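Local structure of Rik1-associated factor 1 (Schizosaccharomyces pombe, 4O9D) at residues 37-41 and 42-46; 64-67 and 68-71; 189-192 and 193-196; 386-389 and 390-394. The protein serves in the Clr4 methyltransferase complex, which ubiquitylates and methylates histone H3 to establish heterochromatin, this chain being the protein's WD-repeat beta-propeller. All coordinates share one frame; numbering follows the deposited sequence.

Interaction 1 of 4, residues 37-41 and 42-46; sequences AYNPL and CEKFA. With EDO (1,2-ethanediol), chain C.
N39 OD1 is gripped by two successive backbone amides, E43 N at 2.8 Å and K44 N at 3.2 Å, and so illustrates how an asparagine can fasten a tight hairpin end. The two donors approach differently: E43 N lies in the carbonyl plane, whereas K44 N comes from well above it. With chi1 at 76°, CG sits between the backbone N and the carbonyl carbon, which folds the amide group inward over the turn. N39 also serves with its backbone, for N39 O accepts from C42 N at 2.7 Å to close a type I turn, and N39 N donates to K44 O at 3.1 Å. The other end of the amide is bridged by a water that accepts from N39 ND2 and donates to E43 OE2. L41 CD1 also lies beside that carboxylate, the two side chains crossing at a slant, 3.4 Å from E43 OE2. Beyond the turn, A37 and A46 form an antiparallel hydrogen-bonded pair, and in the neighbouring non-hydrogen-bonded pair Y38 CD1 meets F45 CB obliquely at 4.1 Å. The Y38 hydroxyl reaches further, bonding to G386 O and T395 OG1. Chemically, the side-chain oxygen of a buried residue takes up two successive peptide N-H groups, which together with the water at ND2 probably hold the amide in one rotation.

Interaction 2 of 4, residues 64-67 and 68-71; sequences IGDF and HSET. With EDO (1,2-ethanediol), chain C.
D66 carries most of this turn, with its carboxylate folded over the backbone of H68 and S69. CG lies anti to the backbone N (chi1 -177°), and this sends OD1 forward over the bend, where S69 N meets it nearly along the C-O axis at 2.8 Å. S69 OG stands 3.1 Å from D66 OD1 in a weak and uncertain bond, since its one proton may go to T71 OG1 instead. D66 OD1 also lies 3.5 Å from H68 CB, while the H68 ring leads away. F67 contributes differently: F67 O is 3.6 Å from E70 CG, and its ring turns off the contact to pack on F45 and to receive K393 in a cation-pi contact. D66 OD2 is engaged too, in a salt bridge to K44 NZ. An alanine in place of D66 would remove both oxygens, and the loss would probably leave S69 N without its acceptor, K44 without its countercharge and the bend freer to flex. On the far side of S69, T71 OG1 shares a hydrogen bond of 2.7 Å with O2 of a 1,2-ethanediol, probably a crystallisation additive. The backbone closes the loop: D66 N donates to T71 O at 2.9 Å, and E70 N donates weakly to D66 O at 2.8 Å. E70 takes a positive phi, and with T71 it faces D66 as a G1 beta bulge, here in the connection between strands 62-66 and 71-74 of one sheet of the propeller.

Interaction 3 of 4, residues 189-192 and 193-196; sequences SNFL and GRSS
F191 and R194 are brought together by their torsions: F191 CG stands anti to its own N (chi1 -173°), and the R194 chain, extended through chi2, bends at chi3 (-80°) to bring its head back over the phenyl ring. The result is a cation-pi contact, R194 CZ lying 4.1 Å from the centroid of the F191 ring and over its face. R194 NE hangs above the ring toward its rim, and R194 NH2 comes within 3.3 Å of F191 CE1. The guanidinium does not lie flat, for the two planes are 58° apart. L192 CB lies over one face of the R194 guanidinium, toward its rim, 3.7 Å above the plane. The backbone beneath makes a type I' turn, with R194 N donating to F191 O at 3.1 Å. L192 and G193 hold its two central places with positive phi, a conformation that glycine adopts easily. N190, just before the turn, adds two bonds: its OD1 takes the amide of G193 N at 2.8 Å from above the carbonyl plane, while N190 O accepts from S195 N at 3.1 Å. N190 ND2 is held in turn by D197 OD1. For this exposed loop between strands 182-189 and 198-204, the chemistry implies that the charge of R194 is probably eased by the phenyl face as well as by solvent, while backbone and amide bonds set the shape of the turn.

Interaction 4 of 4, residues 386-389 and 390-394; sequences GFSE and DASKL
D390 folds back on S388 across a type I turn and can be traced atom by atom. Its CB lies alongside the preceding peptide, at E389 C, and chi1 of 78° turns D390 CG inward between N and C of its own backbone, 4.0 Å from S388 OG. At the tip, OD1 accepts three bonds. S388 OG donates to D390 OD1 from nearly in line with the C-O bond at 2.9 Å; S392 N comes from above the carboxylate plane; S392 OG arrives on the syn side at 2.7 Å. Such a cluster of donors is likely to favour the ionised carboxylate. With an alanine at D390, the hydroxyls of S388 and S392 and the amide of S392 would probably all lose this common acceptor, leaving the S388 hydroxyl with the weak bond from K393 N. In that bond S388 OG accepts from K393 N at 3.0 Å. S388 supplies backbone bonds too, from its N to K393 O and from its O to A391 N. Farther along, the contact turns apolar: L394 CD1 sits over the centre of the F387 ring in a CH-pi contact, 3.9 Å from the centroid, and L394 CB lies 4.0 Å from F387 CE1. K393 leads away, its NZ bonding to S392 OG. The bond from S392 N to D390 OD1 defines an Asx turn, which here lies in the connection of the beta hairpin of strands 382-387 and 393-398 within WD 4, part of one blade of the propeller.

In the fold
From the N terminus the four contacts follow in series; none nests in or crosses another, and each closes its own loop. Interaction 1 closes the hairpin of strands 33-38 and 44-49. Interaction 2 turns the chain from strand 62-66 to 71-74 in the same sheet, and backbone bonds between F45 and G65 and between E43 and F67 join the two. Interaction 3 reverses the chain between strands 182-189 and 198-204 of a different sheet, its centre about 24 Å from that of interaction 1. Interaction 4 closes the hairpin of strands 382-387 and 393-398, in the sheet that also holds N-terminal strand 21-26. It touches interaction 1 at Y38 and C42 and interaction 2 at F67, tying two sheets of the propeller together.

Interaction 1 of 4, residues 37-41 and 42-46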
ATOM      1  N   ALA A  37       7.119  -2.889   4.902  1.00 21.11           N
ATOM      2  CA  ALA A  37       6.401  -4.094   5.273  1.00 24.82           C
ATOM      3  C   ALA A  37       6.965  -4.640   6.551  1.00 26.75           C
ATOM      4  O   ALA A  37       8.139  -4.423   6.856  1.00 25.00           O
ATOM      5  CB  ALA A  37       6.501  -5.142   4.162  1.00 23.32           C
ATOM      6  N   TYR A  38       6.126  -5.363   7.287  1.00 23.45           N
ATOM      7  CA  TYR A  38       6.567  -6.083   8.463  1.00 24.02           C
ATOM      8  C   TYR A  38       6.237  -7.553   8.243  1.00 28.80           C
ATOM      9  O   TYR A  38       5.243  -7.880   7.607  1.00 23.54           O
ATOM     10  CB  TYR A  38       5.844  -5.577   9.713  1.00 27.80           C
ATOM     11  CG  TYR A  38       5.886  -4.086   9.895  1.00 24.54           C
ATOM     12  CD1 TYR A  38       6.955  -3.466  10.547  1.00 26.25           C
ATOM     13  CD2 TYR A  38       4.839  -3.287   9.444  1.00 28.61           C
ATOM     14  CE1 TYR A  38       6.994  -2.083  10.720  1.00 24.41           C
ATOM     15  CE2 TYR A  38       4.856  -1.913   9.619  1.00 24.34           C
ATOM     16  CZ  TYR A  38       5.932  -1.310  10.262  1.00 29.24           C
ATOM     17  OH  TYR A  38       5.934   0.064  10.438  1.00 26.50           O
ATOM     18  N   ASN A  39       7.071  -8.447   8.751  1.00 24.16           N
ATOM     19  CA  ASN A  39       6.781  -9.856   8.575  1.00 28.26           C
ATOM     20  C   ASN A  39       5.781 -10.285   9.640  1.00 32.05           C
ATOM     21  O   ASN A  39       5.567  -9.555  10.619  1.00 31.51           O
ATOM     22  CB  ASN A  39       8.068 -10.690   8.518  1.00 28.12           C
ATOM     23  CG  ASN A  39       8.723 -10.900   9.853  1.00 30.06           C
ATOM     24  OD1 ASN A  39       8.416 -10.249  10.858  1.00 34.39           O
ATOM     25  ND2 ASN A  39       9.656 -11.850   9.874  1.00 32.77           N
ATOM     26  N   PRO A  40       5.112 -11.423   9.427  1.00 32.47           N
ATOM     27  CA  PRO A  40       4.009 -11.745  10.350  1.00 34.62           C
ATOM     28  C   PRO A  40       4.445 -11.660  11.818  1.00 37.09           C
ATOM     29  O   PRO A  40       3.739 -11.060  12.630  1.00 37.16           O
ATOM     30  CB  PRO A  40       3.631 -13.181   9.975  1.00 33.41           C
ATOM     31  CG  PRO A  40       4.084 -13.325   8.524  1.00 39.81           C
ATOM     32  CD  PRO A  40       5.315 -12.453   8.389  1.00 33.98           C
ATOM     33  N   LEU A  41       5.616 -12.228  12.126  1.00 36.17           N
ATOM     34  CA  LEU A  41       6.146 -12.269  13.486  1.00 35.27           C
ATOM     35  C   LEU A  41       6.512 -10.887  14.003  1.00 39.07           C
ATOM     36  O   LEU A  41       6.801 -10.724  15.191  1.00 44.51           O
ATOM     37  CB  LEU A  41       7.392 -13.161  13.528  1.00 38.68           C
ATOM     38  CG  LEU A  41       7.181 -14.628  13.158  1.00 40.73           C
ATOM     39  CD1 LEU A  41       8.509 -15.365  12.962  1.00 47.44           C
ATOM     40  CD2 LEU A  41       6.331 -15.331  14.197  1.00 43.20           C
ATOM     41  N   CYS A  42       6.514  -9.894  13.117  1.00 32.76           N
ATOM     42  CA  CYS A  42       6.984  -8.544  13.463  1.00 33.79           C
ATOM     43  C   CYS A  42       8.414  -8.594  14.033  1.00 34.74           C
ATOM     44  O   CYS A  42       8.735  -7.929  15.010  1.00 35.51           O
ATOM     45  CB  CYS A  42       6.018  -7.856  14.437  1.00 34.19           C
ATOM     46  SG  CYS A  42       6.244  -6.044  14.561  1.00 39.26           S
ATOM     47  N   GLU A  43       9.263  -9.392  13.389  1.00 34.57           N
ATOM     48  CA  GLU A  43      10.677  -9.529  13.750  1.00 37.48           C
ATOM     49  C   GLU A  43      11.573  -8.822  12.747  1.00 35.30           C
ATOM     50  O   GLU A  43      12.729  -8.505  13.045  1.00 33.84           O
ATOM     51  CB  GLU A  43      11.055 -11.014  13.810  1.00 37.47           C
ATOM     52  CG  GLU A  43      10.596 -11.685  15.091  1.00 41.79           C
ATOM     53  CD  GLU A  43      10.788 -13.192  15.102  1.00 46.51           C
ATOM     54  OE1 GLU A  43      10.410 -13.808  16.124  1.00 48.43           O
ATOM     55  OE2 GLU A  43      11.294 -13.761  14.102  1.00 46.51           O
ATOM     56  N   LYS A  44      11.041  -8.579  11.552  1.00 28.18           N
ATOM     57  CA  LYS A  44      11.835  -8.011  10.470  1.00 29.92           C
ATOM     58  C   LYS A  44      10.951  -7.064   9.694  1.00 30.82           C
ATOM     59  O   LYS A  44       9.727  -7.186   9.759  1.00 28.23           O
ATOM     60  CB  LYS A  44      12.346  -9.125   9.551  1.00 33.22           C
ATOM     61  CG  LYS A  44      13.275 -10.111  10.242  1.00 37.99           C
ATOM     62  CD  LYS A  44      13.868 -11.098   9.253  1.00 43.33           C
ATOM     63  CE  LYS A  44      15.038 -11.867   9.855  1.00 46.56           C
ATOM     64  NZ  LYS A  44      16.333 -11.178   9.573  1.00 48.30           N
ATOM     65  N   PHE A  45      11.566  -6.123   8.979  1.00 27.20           N
ATOM     66  CA  PHE A  45      10.820  -5.165   8.177  1.00 24.47           C
ATOM     67  C   PHE A  45      11.579  -4.962   6.871  1.00 25.64           C
ATOM     68  O   PHE A  45      12.738  -5.352   6.755  1.00 24.47           O
ATOM     69  CB  PHE A  45      10.688  -3.833   8.929  1.00 26.46           C
ATOM     70  CG  PHE A  45      11.993  -3.129   9.113  1.00 27.47           C
ATOM     71  CD1 PHE A  45      12.464  -2.258   8.146  1.00 25.95           C
ATOM     72  CD2 PHE A  45      12.775  -3.367  10.250  1.00 31.87           C
ATOM     73  CE1 PHE A  45      13.695  -1.597   8.314  1.00 30.24           C
ATOM     74  CE2 PHE A  45      14.002  -2.721  10.431  1.00 27.06           C
ATOM     75  CZ  PHE A  45      14.468  -1.840   9.464  1.00 28.80           C
ATOM     76  N   ALA A  46      10.935  -4.345   5.895  1.00 19.53           N
ATOM     77  CA  ALA A  46      11.592  -4.024   4.644  1.00 22.68           C
ATOM     78  C   ALA A  46      11.120  -2.679   4.114  1.00 25.92           C
ATOM     79  O   ALA A  46       9.965  -2.299   4.302  1.00 26.05           O
ATOM     80  CB  ALA A  46      11.365  -5.153   3.579  1.00 21.72           C
TER
HETATM   81  C1  EDO C 701      18.641  -7.993   7.514  1.00 35.54           C
HETATM   82  O1  EDO C 701      18.151  -9.302   7.838  1.00 50.59           O
HETATM   83  C2  EDO C 701      19.288  -7.350   8.741  1.00 38.30           C
HETATM   84  O2  EDO C 701      20.233  -8.231   9.366  1.00 39.59           O
HETATM   85  O   HOH W   1      11.550 -13.301  11.479  1.00 39.66           O

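Interaction 2 of 4, residues 64-67 and 68-71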
ATOM      1  N   ILE A  64      16.227  -4.616   3.998  1.00 25.65           N
ATOM      2  CA  ILE A  64      15.594  -5.531   4.930  1.00 25.89           C
ATOM      3  C   ILE A  64      16.305  -5.334   6.239  1.00 28.29           C
ATOM      4  O   ILE A  64      17.548  -5.370   6.280  1.00 27.65           O
ATOM      5  CB  ILE A  64      15.727  -7.019   4.518  1.00 31.37           C
ATOM      6  CG1 ILE A  64      15.033  -7.289   3.184  1.00 30.75           C
ATOM      7  CG2 ILE A  64      15.118  -7.928   5.599  1.00 31.44           C
ATOM      8  CD1 ILE A  64      14.895  -8.781   2.873  1.00 39.00           C
ATOM      9  N   GLY A  65      15.522  -5.113   7.293  1.00 28.50           N
ATOM     10  CA  GLY A  65      16.051  -4.860   8.623  1.00 30.64           C
ATOM     11  C   GLY A  65      15.544  -5.889   9.622  1.00 34.31           C
ATOM     12  O   GLY A  65      14.561  -6.590   9.362  1.00 29.86           O
ATOM     13  N   ASP A  66      16.218  -5.962  10.772  1.00 33.89           N
ATOM     14  CA  ASP A  66      15.932  -6.944  11.804  1.00 32.64           C
ATOM     15  C   ASP A  66      15.791  -6.223  13.143  1.00 38.07           C
ATOM     16  O   ASP A  66      16.712  -5.527  13.573  1.00 34.42           O
ATOM     17  CB  ASP A  66      17.084  -7.959  11.882  1.00 35.52           C
ATOM     18  CG  ASP A  66      16.824  -9.059  12.894  1.00 38.80           C
ATOM     19  OD1 ASP A  66      17.019  -8.816  14.100  1.00 39.32           O
ATOM     20  OD2 ASP A  66      16.408 -10.164  12.482  1.00 45.89           O
ATOM     21  N   PHE A  67      14.650  -6.395  13.804  1.00 33.13           N
ATOM     22  CA  PHE A  67      14.349  -5.635  15.018  1.00 37.24           C
ATOM     23  C   PHE A  67      15.206  -6.100  16.216  1.00 36.70           C
ATOM     24  O   PHE A  67      15.669  -5.288  17.002  1.00 32.54           O
ATOM     25  CB  PHE A  67      12.855  -5.713  15.354  1.00 32.06           C
ATOM     26  CG  PHE A  67      11.959  -4.936  14.399  1.00 37.03           C
ATOM     27  CD1 PHE A  67      12.272  -3.635  14.021  1.00 36.76           C
ATOM     28  CD2 PHE A  67      10.798  -5.507  13.890  1.00 32.17           C
ATOM     29  CE1 PHE A  67      11.436  -2.908  13.154  1.00 32.29           C
ATOM     30  CE2 PHE A  67       9.955  -4.789  13.019  1.00 31.53           C
ATOM     31  CZ  PHE A  67      10.285  -3.483  12.649  1.00 31.51           C
ATOM     32  N   HIS A  68      15.424  -7.400  16.340  1.00 37.71           N
ATOM     33  CA  HIS A  68      16.264  -7.921  17.415  1.00 40.47           C
ATOM     34  C   HIS A  68      17.716  -7.424  17.345  1.00 36.69           C
ATOM     35  O   HIS A  68      18.269  -7.001  18.353  1.00 36.59           O
ATOM     36  CB  HIS A  68      16.253  -9.446  17.412  1.00 35.87           C
ATOM     37  CG  HIS A  68      17.219 -10.050  18.382  1.00 40.76           C
ATOM     38  ND1 HIS A  68      17.270  -9.680  19.708  1.00 50.49           N
ATOM     39  CD2 HIS A  68      18.191 -10.981  18.214  1.00 42.13           C
ATOM     40  CE1 HIS A  68      18.221 -10.366  20.321  1.00 41.67           C
ATOM     41  NE2 HIS A  68      18.795 -11.162  19.436  1.00 40.33           N
ATOM     42  N   SER A  69      18.324  -7.459  16.160  1.00 35.62           N
ATOM     43  CA  SER A  69      19.750  -7.119  16.028  1.00 34.23           C
ATOM     44  C   SER A  69      19.978  -5.659  15.663  1.00 36.67           C
ATOM     45  O   SER A  69      21.111  -5.157  15.740  1.00 31.34           O
ATOM     46  CB  SER A  69      20.426  -8.029  14.983  1.00 35.42           C
ATOM     47  OG  SER A  69      19.918  -7.782  13.676  1.00 33.63           O
ATOM     48  N   GLU A  70      18.905  -4.977  15.257  1.00 31.22           N
ATOM     49  CA  GLU A  70      18.992  -3.574  14.903  1.00 30.82           C
ATOM     50  C   GLU A  70      19.995  -3.388  13.769  1.00 31.20           C
ATOM     51  O   GLU A  70      20.767  -2.428  13.735  1.00 32.46           O
ATOM     52  CB  GLU A  70      19.351  -2.746  16.141  1.00 29.10           C
ATOM     53  CG  GLU A  70      18.467  -3.116  17.322  1.00 32.51           C
ATOM     54  CD  GLU A  70      18.582  -2.155  18.512  1.00 37.01           C
ATOM     55  OE1 GLU A  70      19.456  -1.246  18.500  1.00 33.92           O
ATOM     56  OE2 GLU A  70      17.774  -2.315  19.454  1.00 39.13           O
ATOM     57  N   THR A  71      19.957  -4.323  12.827  1.00 28.67           N
ATOM     58  CA  THR A  71      20.788  -4.248  11.634  1.00 30.41           C
ATOM     59  C   THR A  71      19.922  -4.152  10.389  1.00 30.71           C
ATOM     60  O   THR A  71      18.758  -4.546  10.391  1.00 29.38           O
ATOM     61  CB  THR A  71      21.699  -5.475  11.502  1.00 33.29           C
ATOM     62  OG1 THR A  71      20.895  -6.654  11.423  1.00 31.87           O
ATOM     63  CG2 THR A  71      22.642  -5.587  12.716  1.00 31.50           C
TER
HETATM   64  C1  EDO C 701      18.641  -7.993   7.514  1.00 35.54           C
HETATM   65  O1  EDO C 701      18.151  -9.302   7.838  1.00 50.59           O
HETATM   66  C2  EDO C 701      19.288  -7.350   8.741  1.00 38.30           C
HETATM   67  O2  EDO C 701      20.233  -8.231   9.366  1.00 39.59           O

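Interaction 3 of 4, residues 189-192 and 193-196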
ATOM      1  N   SER A 189      -9.996 -11.785  -1.307  1.00 20.89           N
ATOM      2  CA  SER A 189     -11.186 -11.679  -0.474  1.00 27.08           C
ATOM      3  C   SER A 189     -11.802 -13.060  -0.228  1.00 29.61           C
ATOM      4  O   SER A 189     -11.980 -13.832  -1.179  1.00 29.00           O
ATOM      5  CB  SER A 189     -12.195 -10.753  -1.165  1.00 24.66           C
ATOM      6  OG  SER A 189     -13.398 -10.631  -0.428  1.00 27.78           O
ATOM      7  N   ASN A 190     -12.123 -13.373   1.030  1.00 26.43           N
ATOM      8  CA  ASN A 190     -12.795 -14.649   1.354  1.00 31.55           C
ATOM      9  C   ASN A 190     -13.709 -14.602   2.586  1.00 32.46           C
ATOM     10  O   ASN A 190     -14.066 -15.646   3.145  1.00 35.25           O
ATOM     11  CB  ASN A 190     -11.803 -15.826   1.501  1.00 30.19           C
ATOM     12  CG  ASN A 190     -10.836 -15.665   2.674  1.00 35.49           C
ATOM     13  OD1 ASN A 190     -11.077 -14.906   3.624  1.00 34.99           O
ATOM     14  ND2 ASN A 190      -9.731 -16.406   2.614  1.00 38.89           N
ATOM     15  N   PHE A 191     -14.104 -13.410   3.002  1.00 31.37           N
ATOM     16  CA  PHE A 191     -15.127 -13.280   4.045  1.00 30.50           C
ATOM     17  C   PHE A 191     -14.667 -14.024   5.307  1.00 30.16           C
ATOM     18  O   PHE A 191     -15.374 -14.877   5.855  1.00 30.61           O
ATOM     19  CB  PHE A 191     -16.474 -13.796   3.512  1.00 30.68           C
ATOM     20  CG  PHE A 191     -17.647 -13.563   4.432  1.00 26.27           C
ATOM     21  CD1 PHE A 191     -17.774 -12.384   5.146  1.00 34.65           C
ATOM     22  CD2 PHE A 191     -18.642 -14.538   4.565  1.00 29.69           C
ATOM     23  CE1 PHE A 191     -18.871 -12.171   6.001  1.00 34.81           C
ATOM     24  CE2 PHE A 191     -19.745 -14.333   5.412  1.00 29.84           C
ATOM     25  CZ  PHE A 191     -19.855 -13.148   6.121  1.00 34.08           C
ATOM     26  N   LEU A 192     -13.446 -13.675   5.727  1.00 33.79           N
ATOM     27  CA  LEU A 192     -12.781 -14.239   6.899  1.00 34.15           C
ATOM     28  C   LEU A 192     -12.749 -15.756   6.860  1.00 36.31           C
ATOM     29  O   LEU A 192     -13.037 -16.409   7.857  1.00 33.38           O
ATOM     30  CB  LEU A 192     -13.433 -13.751   8.209  1.00 34.19           C
ATOM     31  CG  LEU A 192     -12.530 -13.756   9.456  1.00 38.71           C
ATOM     32  CD1 LEU A 192     -11.306 -12.863   9.239  1.00 37.21           C
ATOM     33  CD2 LEU A 192     -13.283 -13.286  10.710  1.00 38.75           C
ATOM     34  N   GLY A 193     -12.392 -16.321   5.708  1.00 32.82           N
ATOM     35  CA  GLY A 193     -12.253 -17.773   5.603  1.00 31.19           C
ATOM     36  C   GLY A 193     -13.552 -18.566   5.472  1.00 38.09           C
ATOM     37  O   GLY A 193     -13.525 -19.799   5.377  1.00 36.40           O
ATOM     38  N   ARG A 194     -14.690 -17.877   5.430  1.00 30.91           N
ATOM     39  CA  ARG A 194     -15.970 -18.561   5.287  1.00 31.04           C
ATOM     40  C   ARG A 194     -16.403 -18.854   3.845  1.00 33.78           C
ATOM     41  O   ARG A 194     -17.393 -19.558   3.651  1.00 34.39           O
ATOM     42  CB  ARG A 194     -17.076 -17.772   6.007  1.00 34.45           C
ATOM     43  CG  ARG A 194     -16.854 -17.658   7.522  1.00 30.31           C
ATOM     44  CD  ARG A 194     -17.957 -16.845   8.170  1.00 34.20           C
ATOM     45  NE  ARG A 194     -17.680 -15.441   7.973  1.00 45.28           N
ATOM     46  CZ  ARG A 194     -17.382 -14.569   8.932  1.00 34.64           C
ATOM     47  NH1 ARG A 194     -17.371 -14.913  10.219  1.00 34.81           N
ATOM     48  NH2 ARG A 194     -17.111 -13.327   8.573  1.00 34.81           N
ATOM     49  N   SER A 195     -15.684 -18.316   2.852  1.00 29.03           N
ATOM     50  CA  SER A 195     -15.979 -18.546   1.445  1.00 33.20           C
ATOM     51  C   SER A 195     -14.685 -18.912   0.694  1.00 33.36           C
ATOM     52  O   SER A 195     -13.615 -18.950   1.300  1.00 29.12           O
ATOM     53  CB  SER A 195     -16.617 -17.283   0.825  1.00 33.32           C
ATOM     54  OG  SER A 195     -17.156 -17.556  -0.462  1.00 52.28           O
ATOM     55  N   SER A 196     -14.771 -19.179  -0.613  1.00 30.73           N
ATOM     56  CA  SER A 196     -13.560 -19.436  -1.414  1.00 30.52           C
ATOM     57  C   SER A 196     -12.852 -18.114  -1.782  1.00 33.86           C
ATOM     58  O   SER A 196     -13.467 -17.031  -1.756  1.00 29.88           O
ATOM     59  CB  SER A 196     -13.888 -20.215  -2.686  1.00 37.13           C
ATOM     60  OG  SER A 196     -14.803 -19.506  -3.502  1.00 37.19           O
TER

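Interaction 4 of 4, residues 386-389 and 390-394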
ATOM      1  N   GLY A 386       2.873   3.707   8.099  1.00 28.88           N
ATOM      2  CA  GLY A 386       2.209   2.438   8.331  1.00 25.20           C
ATOM      3  C   GLY A 386       2.518   1.784   9.664  1.00 28.50           C
ATOM      4  O   GLY A 386       3.685   1.639  10.039  1.00 26.73           O
ATOM      5  N   PHE A 387       1.464   1.369  10.367  1.00 26.18           N
ATOM      6  CA  PHE A 387       1.587   0.591  11.599  1.00 26.51           C
ATOM      7  C   PHE A 387       1.875  -0.861  11.294  1.00 29.95           C
ATOM      8  O   PHE A 387       1.409  -1.395  10.283  1.00 30.14           O
ATOM      9  CB  PHE A 387       0.257   0.583  12.353  1.00 28.59           C
ATOM     10  CG  PHE A 387      -0.076   1.882  13.034  1.00 28.22           C
ATOM     11  CD1 PHE A 387       0.514   2.210  14.231  1.00 29.46           C
ATOM     12  CD2 PHE A 387      -0.999   2.753  12.482  1.00 28.18           C
ATOM     13  CE1 PHE A 387       0.199   3.389  14.867  1.00 30.21           C
ATOM     14  CE2 PHE A 387      -1.325   3.940  13.122  1.00 24.47           C
ATOM     15  CZ  PHE A 387      -0.718   4.252  14.308  1.00 31.37           C
ATOM     16  N   SER A 388       2.588  -1.530  12.187  1.00 24.89           N
ATOM     17  CA  SER A 388       2.623  -2.978  12.143  1.00 26.23           C
ATOM     18  C   SER A 388       1.275  -3.457  12.658  1.00 29.46           C
ATOM     19  O   SER A 388       0.603  -2.751  13.440  1.00 25.88           O
ATOM     20  CB  SER A 388       3.782  -3.534  12.996  1.00 28.04           C
ATOM     21  OG  SER A 388       3.666  -3.113  14.346  1.00 29.28           O
ATOM     22  N   GLU A 389       0.880  -4.649  12.227  1.00 29.83           N
ATOM     23  CA  GLU A 389      -0.406  -5.217  12.626  1.00 35.94           C
ATOM     24  C   GLU A 389      -0.558  -5.349  14.149  1.00 36.42           C
ATOM     25  O   GLU A 389      -1.668  -5.227  14.671  1.00 38.73           O
ATOM     26  CB  GLU A 389      -0.626  -6.583  11.959  1.00 31.95           C
ATOM     27  CG  GLU A 389      -1.090  -6.499  10.533  1.00 39.59           C
ATOM     28  CD  GLU A 389      -1.446  -7.866   9.962  1.00 56.92           C
ATOM     29  OE1 GLU A 389      -2.454  -7.958   9.226  1.00 60.81           O
ATOM     30  OE2 GLU A 389      -0.723  -8.849  10.256  1.00 53.86           O
ATOM     31  N   ASP A 390       0.539  -5.608  14.862  1.00 36.54           N
ATOM     32  CA  ASP A 390       0.468  -5.735  16.319  1.00 35.45           C
ATOM     33  C   ASP A 390       0.568  -4.365  17.036  1.00 34.64           C
ATOM     34  O   ASP A 390       0.649  -4.297  18.263  1.00 36.39           O
ATOM     35  CB  ASP A 390       1.523  -6.726  16.848  1.00 35.72           C
ATOM     36  CG  ASP A 390       2.928  -6.133  16.903  1.00 35.85           C
ATOM     37  OD1 ASP A 390       3.109  -4.979  16.471  1.00 35.50           O
ATOM     38  OD2 ASP A 390       3.867  -6.828  17.367  1.00 38.48           O
ATOM     39  N   ALA A 391       0.552  -3.283  16.264  1.00 33.06           N
ATOM     40  CA  ALA A 391       0.459  -1.932  16.829  1.00 35.04           C
ATOM     41  C   ALA A 391       1.739  -1.478  17.549  1.00 33.77           C
ATOM     42  O   ALA A 391       1.776  -0.385  18.145  1.00 30.36           O
ATOM     43  CB  ALA A 391      -0.735  -1.854  17.790  1.00 34.08           C
ATOM     44  N   SER A 392       2.790  -2.298  17.478  1.00 33.22           N
ATOM     45  CA  SER A 392       4.017  -2.038  18.238  1.00 34.23           C
ATOM     46  C   SER A 392       5.002  -1.171  17.467  1.00 34.39           C
ATOM     47  O   SER A 392       5.993  -0.690  18.031  1.00 35.80           O
ATOM     48  CB  SER A 392       4.705  -3.351  18.654  1.00 38.76           C
ATOM     49  OG  SER A 392       5.393  -3.973  17.567  1.00 36.56           O
ATOM     50  N   LYS A 393       4.741  -0.972  16.183  1.00 29.58           N
ATOM     51  CA  LYS A 393       5.634  -0.173  15.355  1.00 28.95           C
ATOM     52  C   LYS A 393       4.831   0.814  14.524  1.00 31.17           C
ATOM     53  O   LYS A 393       3.729   0.491  14.067  1.00 29.78           O
ATOM     54  CB  LYS A 393       6.440  -1.078  14.422  1.00 31.83           C
ATOM     55  CG  LYS A 393       7.303  -2.117  15.145  1.00 34.84           C
ATOM     56  CD  LYS A 393       8.391  -1.439  15.979  1.00 31.52           C
ATOM     57  CE  LYS A 393       9.180  -2.433  16.836  1.00 39.43           C
ATOM     58  NZ  LYS A 393       8.324  -3.126  17.857  1.00 35.59           N
ATOM     59  N   LEU A 394       5.379   2.015  14.343  1.00 27.86           N
ATOM     60  CA  LEU A 394       4.886   2.946  13.334  1.00 27.15           C
ATOM     61  C   LEU A 394       6.093   3.502  12.545  1.00 26.88           C
ATOM     62  O   LEU A 394       7.111   3.886  13.127  1.00 28.92           O
ATOM     63  CB  LEU A 394       4.067   4.070  13.991  1.00 27.26           C
ATOM     64  CG  LEU A 394       3.640   5.201  13.053  1.00 28.14           C
ATOM     65  CD1 LEU A 394       2.657   4.698  11.964  1.00 26.05           C
ATOM     66  CD2 LEU A 394       3.015   6.378  13.849  1.00 29.60           C
TER